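Type C neurotoxin (Clostridium botulinum, PDB 3PME) probably attaches a C/D mosaic botulinum neurotoxin to nerve-cell membranes, its receptor-binding part being thought to engage gangliosides and phosphatidylethanolamine. Local coordinates at residues T89-I94 with W100-R105; E110-L113 with K119-S122; T144-N147 with M153-Y156. One frame throughout, in Å; residues are numbered along the deposited sequence.

Contact 1. Residues T89-I94 with W100-R105; sequences TIINSI and WKLCIR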
# COMPACT_ATOMS: atom_id res chain seq x y z
N THR A 89 14.50 -12.06 -12.88
CA THR A 89 13.36 -12.12 -13.79
C THR A 89 12.15 -12.58 -12.99
O THR A 89 12.20 -13.59 -12.30
CB THR A 89 13.62 -13.08 -14.96
OG1 THR A 89 14.70 -12.56 -15.76
CG2 THR A 89 12.38 -13.19 -15.84
N ILE A 90 11.06 -11.82 -13.07
CA ILE A 90 9.86 -12.11 -12.31
C ILE A 90 8.71 -12.63 -13.18
O ILE A 90 7.95 -13.51 -12.78
CB ILE A 90 9.37 -10.85 -11.57
CG1 ILE A 90 10.49 -10.28 -10.70
CG2 ILE A 90 8.10 -11.13 -10.77
CD1 ILE A 90 11.12 -11.29 -9.82
N ILE A 91 8.56 -12.06 -14.37
CA ILE A 91 7.53 -12.52 -15.29
C ILE A 91 8.24 -12.69 -16.62
O ILE A 91 8.84 -11.75 -17.12
CB ILE A 91 6.39 -11.49 -15.47
CG1 ILE A 91 5.84 -11.04 -14.11
CG2 ILE A 91 5.27 -12.08 -16.32
CD1 ILE A 91 4.80 -9.93 -14.22
N ASN A 92 8.20 -13.90 -17.17
CA ASN A 92 8.99 -14.19 -18.36
C ASN A 92 8.14 -14.64 -19.53
O ASN A 92 7.40 -15.62 -19.42
CB ASN A 92 10.01 -15.29 -18.04
CG ASN A 92 11.09 -15.40 -19.09
OD1 ASN A 92 11.06 -14.73 -20.12
ND2 ASN A 92 12.08 -16.25 -18.82
N SER A 93 8.23 -13.92 -20.64
CA SER A 93 7.57 -14.32 -21.87
C SER A 93 8.53 -14.12 -23.03
O SER A 93 8.16 -13.60 -24.08
CB SER A 93 6.26 -13.55 -22.07
OG SER A 93 5.40 -14.22 -22.99
N ILE A 94 9.78 -14.52 -22.80
CA ILE A 94 10.81 -14.57 -23.84
C ILE A 94 11.05 -16.02 -24.23
O ILE A 94 11.37 -16.86 -23.38
CB ILE A 94 12.15 -14.02 -23.34
CG1 ILE A 94 12.00 -12.57 -22.92
CG2 ILE A 94 13.22 -14.16 -24.44
CD1 ILE A 94 11.69 -11.66 -24.03
N TRP A 100 8.76 -10.54 -24.23
CA TRP A 100 8.84 -9.52 -23.19
C TRP A 100 9.10 -10.16 -21.84
O TRP A 100 8.86 -11.35 -21.66
CB TRP A 100 7.55 -8.69 -23.13
CG TRP A 100 6.30 -9.51 -22.89
CD1 TRP A 100 5.51 -10.11 -23.83
CD2 TRP A 100 5.70 -9.82 -21.62
NE1 TRP A 100 4.46 -10.77 -23.23
CE2 TRP A 100 4.56 -10.59 -21.87
CE3 TRP A 100 6.03 -9.49 -20.30
CZ2 TRP A 100 3.73 -11.06 -20.84
CZ3 TRP A 100 5.20 -9.96 -19.28
CH2 TRP A 100 4.07 -10.73 -19.56
N LYS A 101 9.62 -9.36 -20.90
CA LYS A 101 9.76 -9.83 -19.52
C LYS A 101 9.74 -8.66 -18.55
O LYS A 101 9.95 -7.51 -18.93
CB LYS A 101 11.04 -10.67 -19.34
CG LYS A 101 12.33 -9.90 -19.59
CD LYS A 101 13.55 -10.77 -19.26
CE LYS A 101 14.83 -10.07 -19.69
NZ LYS A 101 16.03 -10.93 -19.48
N LEU A 102 9.44 -8.97 -17.29
CA LEU A 102 9.54 -8.01 -16.21
C LEU A 102 10.61 -8.49 -15.24
O LEU A 102 10.60 -9.66 -14.83
CB LEU A 102 8.22 -7.90 -15.46
CG LEU A 102 8.20 -6.90 -14.29
CD1 LEU A 102 8.18 -5.47 -14.81
CD2 LEU A 102 7.00 -7.16 -13.39
N CYS A 103 11.52 -7.60 -14.89
CA CYS A 103 12.58 -7.90 -13.92
C CYS A 103 12.59 -6.91 -12.77
O CYS A 103 12.03 -5.82 -12.87
CB CYS A 103 13.95 -7.86 -14.58
SG CYS A 103 14.12 -8.87 -16.05
N ILE A 104 13.24 -7.31 -11.69
CA ILE A 104 13.59 -6.42 -10.59
C ILE A 104 15.11 -6.37 -10.57
O ILE A 104 15.77 -7.40 -10.66
CB ILE A 104 13.09 -6.98 -9.25
CG1 ILE A 104 11.57 -6.99 -9.22
CG2 ILE A 104 13.66 -6.19 -8.07
CD1 ILE A 104 10.98 -5.65 -9.22
N ARG A 105 15.67 -5.18 -10.47
CA ARG A 105 17.11 -5.07 -10.42
C ARG A 105 17.52 -3.86 -9.60
O ARG A 105 17.16 -2.73 -9.93
CB ARG A 105 17.72 -4.98 -11.82
CG ARG A 105 19.21 -4.75 -11.80
CD ARG A 105 19.80 -4.76 -13.21
NE ARG A 105 19.03 -3.96 -14.15
CZ ARG A 105 19.05 -2.63 -14.20
NH1 ARG A 105 19.80 -1.94 -13.35
NH2 ARG A 105 18.32 -1.98 -15.10
O HOH W 1 16.52 -10.77 -16.76
O HOH W 2 2.89 -12.87 -24.67
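Over one face of the Trp100 indole sits Ser93 CB, 3.6 Å from the centroid of the five-membered ring and close to its normal, a CH-pi contact. The ring of Trp111 meets the opposite face, the planes at about 20°, and the six-membered ring is met obliquely by Ile91, whose CG2 lies 3.6 Å from CZ3 of Trp100. Trp100 NE1 donates to a water 3.0 Å away; the same water donates weakly to Ser93 OG, whose stronger partner is the carbonyl of Thr178. Trp100 reaches under Ser93 because CG stands between its backbone N and carbonyl carbon (chi1 57°). Strand 100-105 pairs with strand 92-95 as an antiparallel hairpin and also with strand 87-90; where the chain turns a corner at Ile91, a classic beta bulge forms: Leu102 O accepts from both Ile90 N, at 2.8 Å, and Ile91 N, at 3.2 Å. At the bulge Ile91 and Leu102 meet through CD1 and CD2, 3.6 Å apart, on the indole's side of the sheet. On the other side Lys101 passes Thr89 at about a right angle, and one water joins Lys101 NZ to Thr89 OG1. Asn92 OD1 accepts from Ile94 N in an Asx turn.

Contact 2. Residues E110-L113 with K119-S122; sequences EWIL and KYKS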
# COMPACT_ATOMS: atom_id res chain seq x y z
N GLU A 110 11.87 -3.22 -14.14
CA GLU A 110 12.27 -3.03 -15.53
C GLU A 110 11.43 -3.89 -16.45
O GLU A 110 11.32 -5.11 -16.26
CB GLU A 110 13.76 -3.34 -15.72
CG GLU A 110 14.27 -3.00 -17.12
CD GLU A 110 15.77 -3.17 -17.28
OE1 GLU A 110 16.40 -3.79 -16.40
OE2 GLU A 110 16.34 -2.68 -18.29
N TRP A 111 10.83 -3.25 -17.45
CA TRP A 111 10.04 -3.95 -18.46
C TRP A 111 10.84 -3.98 -19.74
O TRP A 111 11.32 -2.94 -20.20
CB TRP A 111 8.71 -3.22 -18.69
CG TRP A 111 7.96 -3.68 -19.92
CD1 TRP A 111 8.09 -3.19 -21.18
CD2 TRP A 111 6.95 -4.68 -19.98
NE1 TRP A 111 7.22 -3.83 -22.04
CE2 TRP A 111 6.51 -4.75 -21.32
CE3 TRP A 111 6.36 -5.53 -19.03
CZ2 TRP A 111 5.52 -5.64 -21.74
CZ3 TRP A 111 5.37 -6.41 -19.45
CH2 TRP A 111 4.96 -6.45 -20.79
N ILE A 112 10.99 -5.17 -20.30
CA ILE A 112 11.88 -5.38 -21.43
C ILE A 112 11.10 -5.95 -22.60
O ILE A 112 10.30 -6.87 -22.43
CB ILE A 112 12.99 -6.37 -21.04
CG1 ILE A 112 13.92 -5.74 -19.99
CG2 ILE A 112 13.78 -6.82 -22.29
CD1 ILE A 112 15.04 -4.94 -20.59
N LEU A 113 11.34 -5.40 -23.79
CA LEU A 113 10.76 -5.90 -25.03
C LEU A 113 11.92 -6.21 -25.96
O LEU A 113 12.77 -5.34 -26.20
CB LEU A 113 9.84 -4.87 -25.68
CG LEU A 113 9.08 -5.36 -26.93
CD1 LEU A 113 8.07 -6.43 -26.54
CD2 LEU A 113 8.36 -4.19 -27.64
N LYS A 119 17.98 -7.61 -29.87
CA LYS A 119 18.03 -6.20 -29.50
C LYS A 119 16.83 -5.91 -28.60
O LYS A 119 15.74 -6.43 -28.83
CB LYS A 119 17.98 -5.33 -30.76
CG LYS A 119 17.93 -3.83 -30.51
CD LYS A 119 17.80 -3.05 -31.83
CE LYS A 119 17.61 -1.56 -31.57
NZ LYS A 119 17.29 -0.80 -32.82
N TYR A 120 17.02 -5.12 -27.56
CA TYR A 120 15.91 -4.85 -26.66
C TYR A 120 15.79 -3.38 -26.26
O TYR A 120 16.74 -2.60 -26.41
CB TYR A 120 15.99 -5.72 -25.40
CG TYR A 120 17.12 -5.35 -24.48
CD1 TYR A 120 18.39 -5.87 -24.67
CD2 TYR A 120 16.91 -4.48 -23.42
CE1 TYR A 120 19.43 -5.53 -23.83
CE2 TYR A 120 17.94 -4.15 -22.56
CZ TYR A 120 19.20 -4.67 -22.77
OH TYR A 120 20.23 -4.33 -21.94
N LYS A 121 14.60 -3.02 -25.80
CA LYS A 121 14.34 -1.71 -25.22
C LYS A 121 13.76 -1.95 -23.84
O LYS A 121 13.14 -2.99 -23.60
CB LYS A 121 13.35 -0.91 -26.06
CG LYS A 121 13.81 -0.62 -27.48
CD LYS A 121 15.10 0.18 -27.48
CE LYS A 121 15.44 0.68 -28.89
NZ LYS A 121 14.68 1.92 -29.21
N SER A 122 13.95 -1.01 -22.93
CA SER A 122 13.44 -1.19 -21.58
C SER A 122 12.81 0.07 -21.00
O SER A 122 13.16 1.20 -21.37
CB SER A 122 14.55 -1.69 -20.65
OG SER A 122 15.57 -0.73 -20.53
O HOH W 3 19.04 -2.82 -19.12
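A beta hairpin of strands 108-114 and 120-126 carries this contact, at the end of an antiparallel sheet in the concanavalin-like N-terminal half of the receptor-binding region. Its backbone is joined at Leu113 and Lys121, a hydrogen-bonded pair: Leu113 N donates to Lys121 O and Lys121 N to Leu113 O, each over 3.0 Å and nearly straight. The neighbouring pair, Ile112 and Ser122, is non-hydrogen-bonded, and here side chains also meet. Ile112 CD1 touches two residues of the other strand, approaching Tyr120 CD2 obliquely at 3.4 Å and Ser122 CB at 3.3 Å, the latter tighter than usual van der Waals contact. Tyr120 brings its ring to the isoleucine with CG placed between its own backbone N and carbonyl carbon (chi1 70°).

Beyond Ile112 the contact turns polar. Glu110 stretches its chain along the same face until OE2 comes 3.1 Å from Ser122 OG, which donates a weak hydrogen bond. A water gives a firmer bond to Glu110 OE2, at 2.8 Å, and reaches weakly on to Tyr120 OH. The other carboxylate oxygen, OE1, forms a salt bridge with Arg105 on the preceding strand, so both oxygens have partners, which should limit the rotation of the carboxylate; the arginine would be expected to favour the charged form. On the opposite face Leu113 and Trp111 touch Met153 of a second sheet, while the end of Lys121 leads off to Asp169 and the carbonyl of Arg166. A largely apolar face packed on a second sheet, with polar groups gathered on the other, is characteristic of a strand pair in a jelly-roll beta sandwich.

Contact 3. Residues T144-N147 with M153-Y156; sequences TITN and MKLY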
# COMPACT_ATOMS: atom_id res chain seq x y z
N THR A 144 1.29 -0.02 -14.96
CA THR A 144 0.62 -0.22 -16.25
C THR A 144 1.63 0.07 -17.34
O THR A 144 2.28 1.13 -17.35
CB THR A 144 -0.59 0.70 -16.45
OG1 THR A 144 -1.41 0.69 -15.28
CG2 THR A 144 -1.40 0.20 -17.65
N ILE A 145 1.77 -0.89 -18.23
CA ILE A 145 2.63 -0.74 -19.40
C ILE A 145 1.74 -0.69 -20.63
O ILE A 145 0.94 -1.60 -20.83
CB ILE A 145 3.57 -1.94 -19.58
CG1 ILE A 145 4.32 -2.28 -18.29
CG2 ILE A 145 4.56 -1.67 -20.73
CD1 ILE A 145 5.23 -1.22 -17.85
N THR A 146 1.88 0.35 -21.46
CA THR A 146 1.21 0.33 -22.77
C THR A 146 2.26 0.16 -23.86
O THR A 146 3.39 0.64 -23.73
CB THR A 146 0.34 1.59 -23.03
OG1 THR A 146 1.17 2.76 -23.13
CG2 THR A 146 -0.70 1.80 -21.92
N ASN A 147 1.89 -0.57 -24.91
CA ASN A 147 2.81 -0.85 -26.00
C ASN A 147 2.13 -0.54 -27.32
O ASN A 147 1.02 -0.98 -27.55
CB ASN A 147 3.21 -2.33 -26.00
CG ASN A 147 3.87 -2.76 -24.70
OD1 ASN A 147 5.05 -2.51 -24.47
ND2 ASN A 147 3.10 -3.44 -23.86
N MET A 153 6.57 2.25 -26.00
CA MET A 153 6.02 1.62 -24.81
C MET A 153 6.16 2.61 -23.67
O MET A 153 7.11 3.38 -23.61
CB MET A 153 6.68 0.28 -24.53
CG MET A 153 8.17 0.34 -24.36
SD MET A 153 8.77 -1.34 -24.15
CE MET A 153 10.49 -1.00 -23.83
N LYS A 154 5.18 2.62 -22.77
CA LYS A 154 5.10 3.63 -21.74
C LYS A 154 4.81 2.97 -20.41
O LYS A 154 4.05 2.01 -20.35
CB LYS A 154 4.00 4.63 -22.06
CG LYS A 154 4.35 5.54 -23.26
CD LYS A 154 3.10 6.13 -23.93
CE LYS A 154 2.48 7.28 -23.15
NZ LYS A 154 1.21 7.76 -23.79
N LEU A 155 5.44 3.49 -19.37
CA LEU A 155 5.30 2.96 -18.03
C LEU A 155 4.56 3.94 -17.14
O LEU A 155 4.99 5.09 -16.96
CB LEU A 155 6.68 2.68 -17.44
CG LEU A 155 6.69 2.25 -15.98
CD1 LEU A 155 5.83 1.01 -15.81
CD2 LEU A 155 8.12 1.97 -15.57
N TYR A 156 3.45 3.48 -16.56
CA TYR A 156 2.64 4.26 -15.64
C TYR A 156 2.76 3.65 -14.25
O TYR A 156 2.76 2.44 -14.11
CB TYR A 156 1.16 4.21 -16.03
CG TYR A 156 0.85 4.94 -17.32
CD1 TYR A 156 1.18 4.38 -18.54
CD2 TYR A 156 0.24 6.18 -17.30
CE1 TYR A 156 0.90 5.05 -19.73
CE2 TYR A 156 -0.03 6.87 -18.50
CZ TYR A 156 0.30 6.28 -19.70
OH TYR A 156 0.05 6.93 -20.90
O HOH W 4 -0.25 5.10 -23.78
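Thr144 and Tyr156 lie close together where strands 141-148 and 152-157 pair, and the tight part of this contact is the backbone between them. Two hydrogen-bonded pairs supply four bonds: Tyr156 N to Thr144 O is the shortest at 2.7 Å, its return bond from Thr144 N to Tyr156 O spans 3.0 Å, and Thr146 and Lys154 are joined in the same reciprocal way. Thr144 O also lies at the edge of the Tyr156 ring, in its plane, 3.6 Å from CD1. On the face that carries Ile145 and Leu155, both side chains are buried and cross one another, and beside them Asn147 OD1 sits 3.2 Å from Met153 CB. The asparagine's ND2 is held by Ser69, and Met153 runs out extended toward Trp111 and Leu113.

On the face of Thr144, Thr146, Lys154 and Tyr156 the looser part is the end of the lysine. Helix 207-218 covers part of this face, Ile210 touching Thr144, Thr146 and Tyr156, but Lys154 is only partly buried. Thr146 OG1, set between its own backbone N and carbonyl carbon (chi1 66°), lies 3.6 Å from Lys154 CB. The lysine chain bends at chi3 (77°), and NZ gives a 3.0 Å bond to a water that also pairs with Thr146 OG1. A weak bond from Lys154 NZ reaches Tyr156 OH, whose stronger partner is Asn207. Lys154 also lies near a bound sulfate, probably from the crystallisation liquor. The backbone bonds set the strand register, whereas the lysine's charge is met by a water and a weak bond, which probably leaves it more mobile.

How the contacts relate
The three contacts come in series along the chain, each closing before the next opens, and all lie in the concanavalin-like part of the receptor-binding region. Contacts 1 and 2, with centres about 9 Å apart, share one sheet: strands 100-105 and 108-114 are neighbours, joined by backbone bonds such as Cys103 N to Glu110 O. Contact 3 belongs to a different sheet. Its centre is about 12 Å from that of contact 2, and the two meet through side chains, with Met153 and Asn147 lying against Trp111. Contacts 1 and 3, about 15 Å apart between centres, do not touch. Contact 2 thus connects both, bonded within its sheet and packed across the sandwich interior.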